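Local coordinates for protein pyridoxamine 5-phosphate-dependent dehydrase (Escherichia coli, PDB 3B8X) that removes the C3' hydroxyl of GDP-4-keto-6-deoxymannose in a pyridoxal-phosphate-dependent transamination and deoxygenation, a step in making the O-antigen sugar L-colitose, at residues 10-15 against 191-196; 116-121 against 148-153; 228-233 against 243-248; 323-328 against 367-372. The protein carries 1 engineered substitution. All coordinates share one frame; numbering follows the deposited sequence.

Interaction 1: 10-15 against 191-196; sequences SSTWDD and HIATME
Trp13 NE1 gives its hydrogen to Ala193 O, 2.9 Å away, in a nearly straight bond (170° at the hydrogen). The oxygen lies close to the plane of the indole, while NE1 stands above the plane of the carbonyl, 37° out of it. With CG opposite the carbonyl carbon (chi1 -65°), the tryptophan swings its indole toward 191-196. Farther round the ring edge, Trp13 CH2 touches Met195 CG at 3.8 Å, with the methionine chain crossing the indole at about a right angle. The indole is thus held by a polar bond at its pyrrole end and an apolar contact at its benzene end. Ala193 also turns its CB toward Thr12, whose OG1 lies 3.9 Å from it. That hydroxyl is hydrogen-bonded to OE1 of Gln264 on helix 255-286; OE1 also accepts from Ala193 N, so one glutamine ties both segments together. Within 10-15, Ser11 OG accepts Trp13 N at 3.2 Å, an ST turn just where the indole leaves the chain. The ring of Trp13 meets Phe30 of the second subunit, itself one of the residues that line a pocket for the bound nucleotide-sugar adduct, and Glu196 forms a salt bridge to Arg252 of that subunit. The Met195 side chain lies about 7 Å from the bound ligand: the loops pack beside the active site, which in the aspartate aminotransferase fold is built at the subunit interface.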
loop_
_atom_site.group_PDB
_atom_site.type_symbol
_atom_site.label_atom_id
_atom_site.label_comp_id
_atom_site.label_asym_id
_atom_site.label_seq_id
_atom_site.Cartn_x
_atom_site.Cartn_y
_atom_site.Cartn_z
ATOM N N SER B 10 20.970 -4.244 12.255
ATOM C CA SER B 10 20.748 -4.776 13.594
ATOM C C SER B 10 19.561 -4.012 14.191
ATOM O O SER B 10 18.994 -3.110 13.553
ATOM C CB SER B 10 22.022 -4.716 14.448
ATOM O OG SER B 10 22.615 -3.420 14.465
ATOM N N SER B 11 19.098 -4.431 15.360
ATOM C CA SER B 11 17.950 -3.747 15.975
ATOM C C SER B 11 18.332 -2.331 16.408
ATOM O O SER B 11 19.421 -2.132 16.975
ATOM C CB SER B 11 17.448 -4.529 17.200
ATOM O OG SER B 11 16.323 -3.897 17.783
ATOM N N THR B 12 17.424 -1.372 16.204
ATOM C CA THR B 12 17.629 0.016 16.632
ATOM C C THR B 12 16.697 0.315 17.811
ATOM O O THR B 12 16.592 1.449 18.255
ATOM C CB THR B 12 17.225 0.978 15.517
ATOM O OG1 THR B 12 15.860 0.699 15.171
ATOM C CG2 THR B 12 18.094 0.737 14.342
ATOM N N TRP B 13 16.030 -0.723 18.328
ATOM C CA TRP B 13 15.092 -0.568 19.412
ATOM C C TRP B 13 15.662 -0.958 20.758
ATOM O O TRP B 13 16.543 -1.832 20.874
ATOM C CB TRP B 13 13.898 -1.499 19.239
ATOM C CG TRP B 13 13.023 -1.255 18.054
ATOM C CD1 TRP B 13 13.145 -0.282 17.118
ATOM C CD2 TRP B 13 11.803 -1.939 17.771
ATOM N NE1 TRP B 13 12.088 -0.344 16.230
ATOM C CE2 TRP B 13 11.266 -1.379 16.601
ATOM C CE3 TRP B 13 11.115 -2.995 18.392
ATOM C CZ2 TRP B 13 10.113 -1.898 15.981
ATOM C CZ3 TRP B 13 9.950 -3.483 17.808
ATOM C CH2 TRP B 13 9.467 -2.936 16.597
ATOM N N ASP B 14 15.088 -0.318 21.770
ATOM C CA ASP B 14 15.349 -0.619 23.167
ATOM C C ASP B 14 14.040 -0.702 23.900
ATOM O O ASP B 14 12.966 -0.797 23.292
ATOM C CB ASP B 14 16.438 0.215 23.894
ATOM C CG ASP B 14 16.123 1.692 24.040
ATOM O OD1 ASP B 14 14.973 2.123 23.809
ATOM O OD2 ASP B 14 17.064 2.463 24.371
ATOM N N ASP B 15 14.133 -0.697 25.217
ATOM C CA ASP B 15 12.932 -0.794 26.010
ATOM C C ASP B 15 11.919 0.265 25.574
ATOM O O ASP B 15 10.720 0.019 25.655
ATOM C CB ASP B 15 13.248 -0.663 27.510
ATOM C CG ASP B 15 13.867 0.711 27.877
ATOM O OD1 ASP B 15 15.109 0.886 27.753
ATOM O OD2 ASP B 15 13.115 1.622 28.306
ATOM N N HIS B 191 17.624 3.830 8.511
ATOM C CA HIS B 191 18.117 4.706 9.568
ATOM C C HIS B 191 17.321 4.574 10.854
ATOM O O HIS B 191 17.879 4.595 11.926
ATOM C CB HIS B 191 18.183 6.163 9.095
ATOM C CG HIS B 191 19.324 6.388 8.173
ATOM N ND1 HIS B 191 19.212 6.234 6.803
ATOM C CD2 HIS B 191 20.639 6.577 8.429
ATOM C CE1 HIS B 191 20.404 6.411 6.252
ATOM N NE2 HIS B 191 21.290 6.580 7.219
ATOM N N ILE B 192 16.009 4.498 10.731
ATOM C CA ILE B 192 15.104 4.273 11.872
ATOM C C ILE B 192 14.174 3.156 11.415
ATOM O O ILE B 192 14.050 2.915 10.204
ATOM C CB ILE B 192 14.280 5.526 12.320
ATOM C CG1 ILE B 192 13.268 5.975 11.256
ATOM C CG2 ILE B 192 15.225 6.614 12.744
ATOM C CD1 ILE B 192 12.264 7.061 11.774
ATOM N N ALA B 193 13.521 2.474 12.358
ATOM C CA ALA B 193 12.691 1.343 11.970
ATOM C C ALA B 193 11.394 1.236 12.740
ATOM O O ALA B 193 11.393 1.268 13.948
ATOM C CB ALA B 193 13.519 0.073 12.123
ATOM N N THR B 194 10.270 1.126 12.034
ATOM C CA THR B 194 8.962 1.058 12.666
ATOM C C THR B 194 8.259 -0.190 12.115
ATOM O O THR B 194 7.055 -0.198 11.886
ATOM C CB THR B 194 8.149 2.312 12.273
ATOM O OG1 THR B 194 8.023 2.370 10.841
ATOM C CG2 THR B 194 8.878 3.540 12.711
ATOM N N MET B 195 9.031 -1.243 11.900
ATOM C CA MET B 195 8.546 -2.488 11.288
ATOM C C MET B 195 8.481 -2.264 9.762
ATOM O O MET B 195 9.283 -2.836 9.040
ATOM C CB MET B 195 7.229 -2.980 11.931
ATOM C CG MET B 195 7.385 -3.111 13.432
ATOM S SD MET B 195 6.014 -3.988 14.220
ATOM C CE MET B 195 4.865 -2.734 14.294
ATOM N N GLU B 196 7.549 -1.440 9.275
ATOM C CA GLU B 196 7.524 -0.992 7.893
ATOM C C GLU B 196 7.084 0.458 8.125
ATOM O O GLU B 196 6.502 0.761 9.182
ATOM C CB GLU B 196 6.461 -1.729 7.053
ATOM C CG GLU B 196 6.803 -3.178 6.723
ATOM C CD GLU B 196 7.448 -3.401 5.375
ATOM O OE1 GLU B 196 7.836 -2.453 4.650
ATOM O OE2 GLU B 196 7.600 -4.575 5.047
#

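Interaction 2: 116-121 against 148-153; sequences IDIESL and NKIIGG
Ile150 pushes its CD1 methyl into the first turn of helix 118-124, and every contact between the two segments runs through that one carbon. Leu121 offers the largest surface to it: CD1 of Ile150 lies 3.7 Å from Leu121 CG, with CB and CD2 of the same leucine only slightly farther off. The other neighbours belong to Ile118, whose carbonyl O sits 3.6 Å from Ile150 CD1 and whose CG2 is 4.1 Å from it. No hydrogen bond crosses; the methyl simply rests against the helix between Ile118 and Leu121. Ile150 reaches there with an extended chain, CG1 lying opposite the carbonyl carbon (chi1 -62°) and CD1 carried straight on from it (chi2 -173°).

The two helices are connectors of the alternating strand-and-helix architecture of the large domain: 118-124 leads from strand 103-107 to 129-135, and 144-151 from 129-135 to 157-161, the latter a crossover between neighbouring parallel strands. Ile147 of the second helix also touches both Ile118 and Leu121, while Ile84 of strand 82-86 lies against Leu121 from the sheet.

Behind this layer, Asp117 fixes the start of the first helix as its N-cap. Its OD2 accepts Ser120 N at 2.8 Å and Ser120 OG at 2.7 Å, the two donors arriving from opposite faces of the carboxylate plane. At the far end of the other helix, Gly152 leaves helical geometry with a positive phi of 44°, its N still bonded to Asn148 O at 2.9 Å.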
loop_
_atom_site.group_PDB
_atom_site.type_symbol
_atom_site.label_atom_id
_atom_site.label_comp_id
_atom_site.label_asym_id
_atom_site.label_seq_id
_atom_site.Cartn_x
_atom_site.Cartn_y
_atom_site.Cartn_z
ATOM N N ILE B 116 23.028 10.855 -9.496
ATOM C CA ILE B 116 22.845 11.239 -10.897
ATOM C C ILE B 116 24.033 12.117 -11.361
ATOM O O ILE B 116 24.505 12.960 -10.623
ATOM C CB ILE B 116 21.540 12.024 -11.075
ATOM C CG1 ILE B 116 21.159 12.164 -12.571
ATOM C CG2 ILE B 116 21.695 13.342 -10.416
ATOM C CD1 ILE B 116 19.695 12.450 -12.845
ATOM N N ASP B 117 24.536 11.834 -12.545
ATOM C CA ASP B 117 25.659 12.574 -13.039
ATOM C C ASP B 117 25.252 13.987 -13.330
ATOM O O ASP B 117 24.388 14.241 -14.155
ATOM C CB ASP B 117 26.192 11.933 -14.293
ATOM C CG ASP B 117 27.454 12.580 -14.721
ATOM O OD1 ASP B 117 28.373 12.628 -13.894
ATOM O OD2 ASP B 117 27.499 13.145 -15.814
ATOM N N ILE B 118 25.864 14.929 -12.645
ATOM C CA ILE B 118 25.483 16.304 -12.861
ATOM C C ILE B 118 25.626 16.781 -14.294
ATOM O O ILE B 118 24.682 17.309 -14.900
ATOM C CB ILE B 118 26.242 17.183 -11.930
ATOM C CG1 ILE B 118 25.793 16.819 -10.521
ATOM C CG2 ILE B 118 26.044 18.661 -12.325
ATOM C CD1 ILE B 118 24.382 17.304 -10.201
ATOM N N GLU B 119 26.817 16.605 -14.840
ATOM C CA GLU B 119 26.989 17.013 -16.211
ATOM C C GLU B 119 25.936 16.356 -17.083
ATOM O O GLU B 119 25.325 17.019 -17.915
ATOM C CB GLU B 119 28.383 16.695 -16.715
ATOM C CG GLU B 119 29.365 17.748 -16.276
ATOM C CD GLU B 119 28.852 19.170 -16.477
ATOM O OE1 GLU B 119 28.667 19.552 -17.653
ATOM O OE2 GLU B 119 28.659 19.903 -15.472
ATOM N N SER B 120 25.716 15.056 -16.916
ATOM C CA SER B 120 24.718 14.408 -17.769
ATOM C C SER B 120 23.331 14.966 -17.508
ATOM O O SER B 120 22.441 14.953 -18.378
ATOM C CB SER B 120 24.676 12.906 -17.544
ATOM O OG SER B 120 25.936 12.299 -17.814
ATOM N N LEU B 121 23.144 15.447 -16.291
ATOM C CA LEU B 121 21.835 15.935 -15.965
ATOM C C LEU B 121 21.628 17.226 -16.744
ATOM O O LEU B 121 20.572 17.455 -17.347
ATOM C CB LEU B 121 21.687 16.101 -14.447
ATOM C CG LEU B 121 20.407 16.836 -14.001
ATOM C CD1 LEU B 121 19.112 16.200 -14.511
ATOM C CD2 LEU B 121 20.351 17.111 -12.506
ATOM N N ASN B 148 19.847 22.771 -8.674
ATOM C CA ASN B 148 18.993 23.939 -8.789
ATOM C C ASN B 148 19.469 24.918 -9.866
ATOM O O ASN B 148 18.651 25.553 -10.539
ATOM C CB ASN B 148 18.858 24.606 -7.427
ATOM C CG ASN B 148 17.760 23.967 -6.601
ATOM O OD1 ASN B 148 16.721 23.584 -7.148
ATOM N ND2 ASN B 148 17.994 23.798 -5.300
ATOM N N LYS B 149 20.782 24.986 -10.080
ATOM C CA LYS B 149 21.347 25.841 -11.127
ATOM C C LYS B 149 20.832 25.357 -12.474
ATOM O O LYS B 149 20.368 26.140 -13.307
ATOM C CB LYS B 149 22.867 25.734 -11.142
ATOM C CG LYS B 149 23.537 26.434 -9.988
ATOM C CD LYS B 149 25.029 26.599 -10.250
ATOM C CE LYS B 149 25.510 27.998 -9.862
ATOM N NZ LYS B 149 25.409 28.270 -8.391
ATOM N N ILE B 150 20.953 24.051 -12.687
ATOM C CA ILE B 150 20.480 23.417 -13.910
ATOM C C ILE B 150 19.005 23.780 -14.168
ATOM O O ILE B 150 18.644 24.154 -15.292
ATOM C CB ILE B 150 20.677 21.876 -13.864
ATOM C CG1 ILE B 150 22.162 21.506 -13.733
ATOM C CG2 ILE B 150 20.150 21.221 -15.159
ATOM C CD1 ILE B 150 22.410 19.949 -13.860
ATOM N N ILE B 151 18.150 23.641 -13.153
ATOM C CA ILE B 151 16.724 23.949 -13.314
ATOM C C ILE B 151 16.566 25.420 -13.712
ATOM O O ILE B 151 15.793 25.755 -14.608
ATOM C CB ILE B 151 15.890 23.577 -12.072
ATOM C CG1 ILE B 151 15.901 22.054 -11.915
ATOM C CG2 ILE B 151 14.448 24.031 -12.269
ATOM C CD1 ILE B 151 15.301 21.573 -10.603
ATOM N N GLY B 152 17.355 26.285 -13.082
ATOM C CA GLY B 152 17.387 27.702 -13.400
ATOM C C GLY B 152 16.037 28.366 -13.606
ATOM O O GLY B 152 15.708 28.791 -14.715
ATOM N N GLY B 153 15.280 28.498 -12.524
ATOM C CA GLY B 153 13.989 29.180 -12.581
ATOM C C GLY B 153 13.096 28.737 -13.735
ATOM O O GLY B 153 12.253 29.486 -14.223
#

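Interaction 3: 228-233 against 243-248; sequences KVTGVK and KFVLPG
Val229 and Val245 meet without any flat group between them: this is methyl against methyl, and the ring of Phe244 next door is engaged instead in an edge-to-face pair with Trp90 of the second subunit. The central atom is Val229 CG1, which touches Val245 CG2 at 3.9 Å and Leu246 CD1 at 3.8 Å. It is directed there by a chi1 of -179°, which sets CG1 opposite the backbone N. Val245 CG2 is shared in turn, since Thr230 CG2 also comes within 3.9 Å of it, and the threonine crosses the valine at about a right angle. Four residues therefore interlock through a short chain of methyls, with no hydrogen bond across the contact. Tyr349 of the second subunit packs on Leu246.

Behind Thr230 the backbone reverses at Gly231, where a positive phi of 79° goes with a weak Val232 N to Thr230 O bond of 2.8 Å, the pattern of a classic gamma turn. Before it, OD1 of Asn227 accepts from both Val229 N and Thr230 N, an Asx turn leading into the bend between strands 226-227 and 231-232.

The little hairpin thus lies over the loop that runs from helix 237-241 toward the long helix 255-286, and helix 205-214 lines this loop too, with Cys213 touching Val245 and Leu246.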
loop_
_atom_site.group_PDB
_atom_site.type_symbol
_atom_site.label_atom_id
_atom_site.label_comp_id
_atom_site.label_asym_id
_atom_site.label_seq_id
_atom_site.Cartn_x
_atom_site.Cartn_y
_atom_site.Cartn_z
ATOM N N LYS B 228 -7.720 22.380 1.119
ATOM C CA LYS B 228 -7.498 22.658 -0.297
ATOM C C LYS B 228 -8.127 21.689 -1.260
ATOM O O LYS B 228 -8.031 21.880 -2.483
ATOM C CB LYS B 228 -5.989 22.648 -0.547
ATOM C CG LYS B 228 -5.228 23.859 0.027
ATOM C CD LYS B 228 -6.012 24.654 1.059
ATOM C CE LYS B 228 -5.386 26.032 1.266
ATOM N NZ LYS B 228 -6.266 27.142 0.793
ATOM N N VAL B 229 -8.706 20.609 -0.754
ATOM C CA VAL B 229 -9.205 19.625 -1.698
ATOM C C VAL B 229 -10.659 19.853 -1.982
ATOM O O VAL B 229 -11.096 19.787 -3.128
ATOM C CB VAL B 229 -9.026 18.112 -1.209
ATOM C CG1 VAL B 229 -9.547 17.164 -2.279
ATOM C CG2 VAL B 229 -7.525 17.815 -0.905
ATOM N N THR B 230 -11.428 20.047 -0.927
ATOM C CA THR B 230 -12.852 20.207 -1.130
ATOM C C THR B 230 -13.271 21.603 -0.690
ATOM O O THR B 230 -14.446 21.961 -0.756
ATOM C CB THR B 230 -13.620 19.188 -0.289
ATOM O OG1 THR B 230 -13.489 19.571 1.083
ATOM C CG2 THR B 230 -13.042 17.776 -0.500
ATOM N N GLY B 231 -12.297 22.410 -0.284
ATOM C CA GLY B 231 -12.611 23.773 0.069
ATOM C C GLY B 231 -13.208 23.840 1.446
ATOM O O GLY B 231 -12.519 24.181 2.416
ATOM N N VAL B 232 -14.498 23.541 1.543
ATOM C CA VAL B 232 -15.132 23.577 2.856
ATOM C C VAL B 232 -15.982 22.358 3.138
ATOM O O VAL B 232 -16.891 22.059 2.370
ATOM C CB VAL B 232 -15.933 24.882 3.092
ATOM C CG1 VAL B 232 -16.591 24.845 4.492
ATOM C CG2 VAL B 232 -14.994 26.069 2.997
ATOM N N LYS B 233 -15.682 21.674 4.240
ATOM C CA LYS B 233 -16.412 20.468 4.602
ATOM C C LYS B 233 -17.827 20.756 5.109
ATOM O O LYS B 233 -18.075 21.812 5.673
ATOM C CB LYS B 233 -15.588 19.601 5.583
ATOM C CG LYS B 233 -14.352 18.940 4.908
ATOM C CD LYS B 233 -13.431 18.163 5.843
ATOM C CE LYS B 233 -14.219 17.363 6.810
ATOM N NZ LYS B 233 -13.413 16.326 7.472
ATOM N N LYS B 243 -17.594 10.366 1.916
ATOM C CA LYS B 243 -17.608 11.260 0.775
ATOM C C LYS B 243 -16.244 10.945 0.081
ATOM O O LYS B 243 -15.172 11.097 0.692
ATOM C CB LYS B 243 -17.622 12.669 1.377
ATOM C CG LYS B 243 -17.617 13.824 0.395
ATOM C CD LYS B 243 -18.682 14.849 0.841
ATOM C CE LYS B 243 -18.347 16.303 0.540
ATOM N NZ LYS B 243 -19.367 17.194 1.199
ATOM N N PHE B 244 -16.274 10.530 -1.184
ATOM C CA PHE B 244 -15.065 10.139 -1.913
ATOM C C PHE B 244 -14.718 11.135 -3.015
ATOM O O PHE B 244 -15.497 11.315 -3.944
ATOM C CB PHE B 244 -15.326 8.748 -2.480
ATOM C CG PHE B 244 -15.434 7.704 -1.423
ATOM C CD1 PHE B 244 -16.596 6.956 -1.265
ATOM C CD2 PHE B 244 -14.379 7.490 -0.548
ATOM C CE1 PHE B 244 -16.691 5.938 -0.308
ATOM C CE2 PHE B 244 -14.477 6.479 0.448
ATOM C CZ PHE B 244 -15.642 5.709 0.560
ATOM N N VAL B 245 -13.538 11.748 -2.932
ATOM C CA VAL B 245 -13.146 12.856 -3.827
ATOM C C VAL B 245 -11.909 12.845 -4.707
ATOM O O VAL B 245 -11.799 13.681 -5.614
ATOM C CB VAL B 245 -13.179 14.208 -3.045
ATOM C CG1 VAL B 245 -14.551 14.361 -2.379
ATOM C CG2 VAL B 245 -12.095 14.256 -1.928
ATOM N N LEU B 246 -10.951 11.965 -4.425
ATOM C CA LEU B 246 -9.753 11.814 -5.255
ATOM C C LEU B 246 -9.531 10.296 -5.379
ATOM O O LEU B 246 -9.827 9.563 -4.415
ATOM C CB LEU B 246 -8.543 12.464 -4.571
ATOM C CG LEU B 246 -8.563 13.980 -4.718
ATOM C CD1 LEU B 246 -7.370 14.501 -4.006
ATOM C CD2 LEU B 246 -8.569 14.454 -6.182
ATOM N N PRO B 247 -9.049 9.825 -6.533
ATOM C CA PRO B 247 -8.750 8.393 -6.705
ATOM C C PRO B 247 -7.490 8.053 -5.891
ATOM O O PRO B 247 -6.378 8.174 -6.376
ATOM C CB PRO B 247 -8.518 8.231 -8.230
ATOM C CG PRO B 247 -8.655 9.636 -8.844
ATOM C CD PRO B 247 -8.637 10.637 -7.695
ATOM N N GLY B 248 -7.673 7.599 -4.654
ATOM C CA GLY B 248 -6.543 7.273 -3.782
ATOM C C GLY B 248 -6.353 5.776 -3.426
ATOM O O GLY B 248 -6.755 4.843 -4.168
#

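Interaction 4: 323-328 against 367-372; sequences ENLNSA and NGLFVG
Leu325 and Leu369 point at each other tip to tip, their CD1 methyls modelled only 3.3 Å apart. That is tighter than ordinary van der Waals contact. The two leucines differ in how they get there. Leu325 has a relaxed shape, with CG opposite the carbonyl carbon (chi1 -71°) and CD1 carried on in an extended line from the helix. Leu369 is bent into a less comfortable one: CG is wedged between the backbone N and the carbonyl carbon, and chi2, at 139°, falls away from the staggered positions. Taken with the short distance, this makes the exact placing of its methyls doubtful, though the meeting of the two residues is not in question.

Val371, two residues further along the strand, turns to the same side as Leu369. Its CG1 lies 4.1 Å from Leu325 CD1, and the leucine crosses it at about a right angle, so a single methyl of the helix serves both strand residues. Phe370 between them points the other way.

Leu325 also touches Leu385 and Val388 of helix 379-388, and Leu385 reaches Val371 as well. Phe238 of the second subunit packs on Leu369. The strand pairs with 305-310 and 332-333, giving helices laid over one face of an antiparallel sheet, the layered alpha/beta build of the small C-terminal domain in aspartate aminotransferase-type enzymes.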
loop_
_atom_site.group_PDB
_atom_site.type_symbol
_atom_site.label_atom_id
_atom_site.label_comp_id
_atom_site.label_asym_id
_atom_site.label_seq_id
_atom_site.Cartn_x
_atom_site.Cartn_y
_atom_site.Cartn_z
ATOM N N GLU B 323 31.744 -14.196 -2.417
ATOM C CA GLU B 323 31.998 -15.489 -1.762
ATOM C C GLU B 323 32.867 -15.252 -0.559
ATOM O O GLU B 323 32.670 -15.828 0.518
ATOM C CB GLU B 323 32.836 -16.347 -2.703
ATOM C CG GLU B 323 32.926 -17.813 -2.330
ATOM C CD GLU B 323 33.667 -18.622 -3.376
ATOM O OE1 GLU B 323 34.854 -18.941 -3.148
ATOM O OE2 GLU B 323 33.065 -18.922 -4.434
ATOM N N ASN B 324 33.878 -14.425 -0.784
ATOM C CA ASN B 324 34.812 -14.099 0.262
ATOM C C ASN B 324 34.127 -13.466 1.436
ATOM O O ASN B 324 34.448 -13.777 2.577
ATOM C CB ASN B 324 35.877 -13.162 -0.264
ATOM C CG ASN B 324 37.008 -13.902 -0.918
ATOM O OD1 ASN B 324 38.029 -13.305 -1.254
ATOM N ND2 ASN B 324 36.807 -15.199 -1.166
ATOM N N LEU B 325 33.195 -12.570 1.149
ATOM C CA LEU B 325 32.498 -11.872 2.216
ATOM C C LEU B 325 31.601 -12.851 2.967
ATOM O O LEU B 325 31.558 -12.883 4.189
ATOM C CB LEU B 325 31.710 -10.655 1.649
ATOM C CG LEU B 325 32.611 -9.494 1.175
ATOM C CD1 LEU B 325 31.968 -8.409 0.257
ATOM C CD2 LEU B 325 33.352 -8.852 2.379
ATOM N N ASN B 326 30.891 -13.680 2.229
ATOM C CA ASN B 326 29.981 -14.574 2.887
ATOM C C ASN B 326 30.668 -15.584 3.757
ATOM O O ASN B 326 30.217 -15.849 4.877
ATOM C CB ASN B 326 29.073 -15.201 1.858
ATOM C CG ASN B 326 28.055 -14.221 1.340
ATOM O OD1 ASN B 326 27.580 -14.411 0.247
ATOM N ND2 ASN B 326 27.732 -13.162 2.105
ATOM N N SER B 327 31.793 -16.069 3.253
ATOM C CA SER B 327 32.624 -17.015 3.954
ATOM C C SER B 327 32.940 -16.413 5.293
ATOM O O SER B 327 32.935 -17.127 6.303
ATOM C CB SER B 327 33.933 -17.232 3.194
ATOM O OG SER B 327 34.757 -18.185 3.851
ATOM N N ALA B 328 33.269 -15.121 5.289
ATOM C CA ALA B 328 33.641 -14.405 6.513
ATOM C C ALA B 328 32.453 -14.102 7.389
ATOM O O ALA B 328 32.644 -13.636 8.507
ATOM C CB ALA B 328 34.407 -13.078 6.223
ATOM N N ASN B 367 30.489 -4.315 -11.281
ATOM C CA ASN B 367 31.585 -4.206 -10.333
ATOM C C ASN B 367 31.288 -3.698 -8.938
ATOM O O ASN B 367 32.219 -3.560 -8.132
ATOM C CB ASN B 367 32.683 -3.349 -10.968
ATOM C CG ASN B 367 33.216 -3.973 -12.248
ATOM O OD1 ASN B 367 33.822 -5.033 -12.178
ATOM N ND2 ASN B 367 32.868 -3.415 -13.416
ATOM N N GLY B 368 30.008 -3.448 -8.663
ATOM C CA GLY B 368 29.602 -2.885 -7.378
ATOM C C GLY B 368 28.835 -3.748 -6.400
ATOM O O GLY B 368 28.128 -4.693 -6.779
ATOM N N LEU B 369 28.934 -3.358 -5.132
ATOM C CA LEU B 369 28.245 -4.069 -4.040
ATOM C C LEU B 369 28.303 -3.196 -2.780
ATOM O O LEU B 369 29.032 -2.208 -2.717
ATOM C CB LEU B 369 28.965 -5.405 -3.754
ATOM C CG LEU B 369 30.303 -5.319 -2.957
ATOM C CD1 LEU B 369 30.476 -6.393 -1.919
ATOM C CD2 LEU B 369 31.530 -5.151 -3.830
ATOM N N PHE B 370 27.590 -3.584 -1.733
ATOM C CA PHE B 370 27.765 -2.841 -0.515
ATOM C C PHE B 370 27.641 -3.696 0.719
ATOM O O PHE B 370 27.062 -4.766 0.659
ATOM C CB PHE B 370 26.957 -1.531 -0.467
ATOM C CG PHE B 370 25.518 -1.703 -0.077
ATOM C CD1 PHE B 370 25.137 -1.692 1.256
ATOM C CD2 PHE B 370 24.529 -1.781 -1.064
ATOM C CE1 PHE B 370 23.803 -1.800 1.633
ATOM C CE2 PHE B 370 23.181 -1.896 -0.726
ATOM C CZ PHE B 370 22.814 -1.930 0.637
ATOM N N VAL B 371 28.255 -3.234 1.804
ATOM C CA VAL B 371 28.190 -3.924 3.081
ATOM C C VAL B 371 27.522 -3.013 4.069
ATOM O O VAL B 371 27.228 -1.866 3.774
ATOM C CB VAL B 371 29.538 -4.469 3.595
ATOM C CG1 VAL B 371 30.106 -5.503 2.549
ATOM C CG2 VAL B 371 30.528 -3.336 3.930
ATOM N N GLY B 372 27.195 -3.515 5.244
ATOM C CA GLY B 372 26.422 -2.641 6.075
ATOM C C GLY B 372 27.037 -1.532 6.912
ATOM O O GLY B 372 28.205 -1.539 7.303
#

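Interactions 1 and 4 are buried, whereas 2 and 3 are only partly so. Interaction 1 alone crosses its gap with a hydrogen bond; the other three rely on apolar side chains. Their settings differ: loop against loop in 1, helix against helix in 2, a hairpin against a loop in 3, and helix against strand in 4. Helix 255-286 flanks interaction 1 and follows the loop of interaction 3. The second subunit reaches interactions 1, 3 and 4 but leaves 2 untouched. Along the chain, interaction 2 is nested inside the loop closed by 1. The nearest pair is 1 and 4, about 8 Å between nearest atoms, and the centres of 3 and 4 are 49 Å apart.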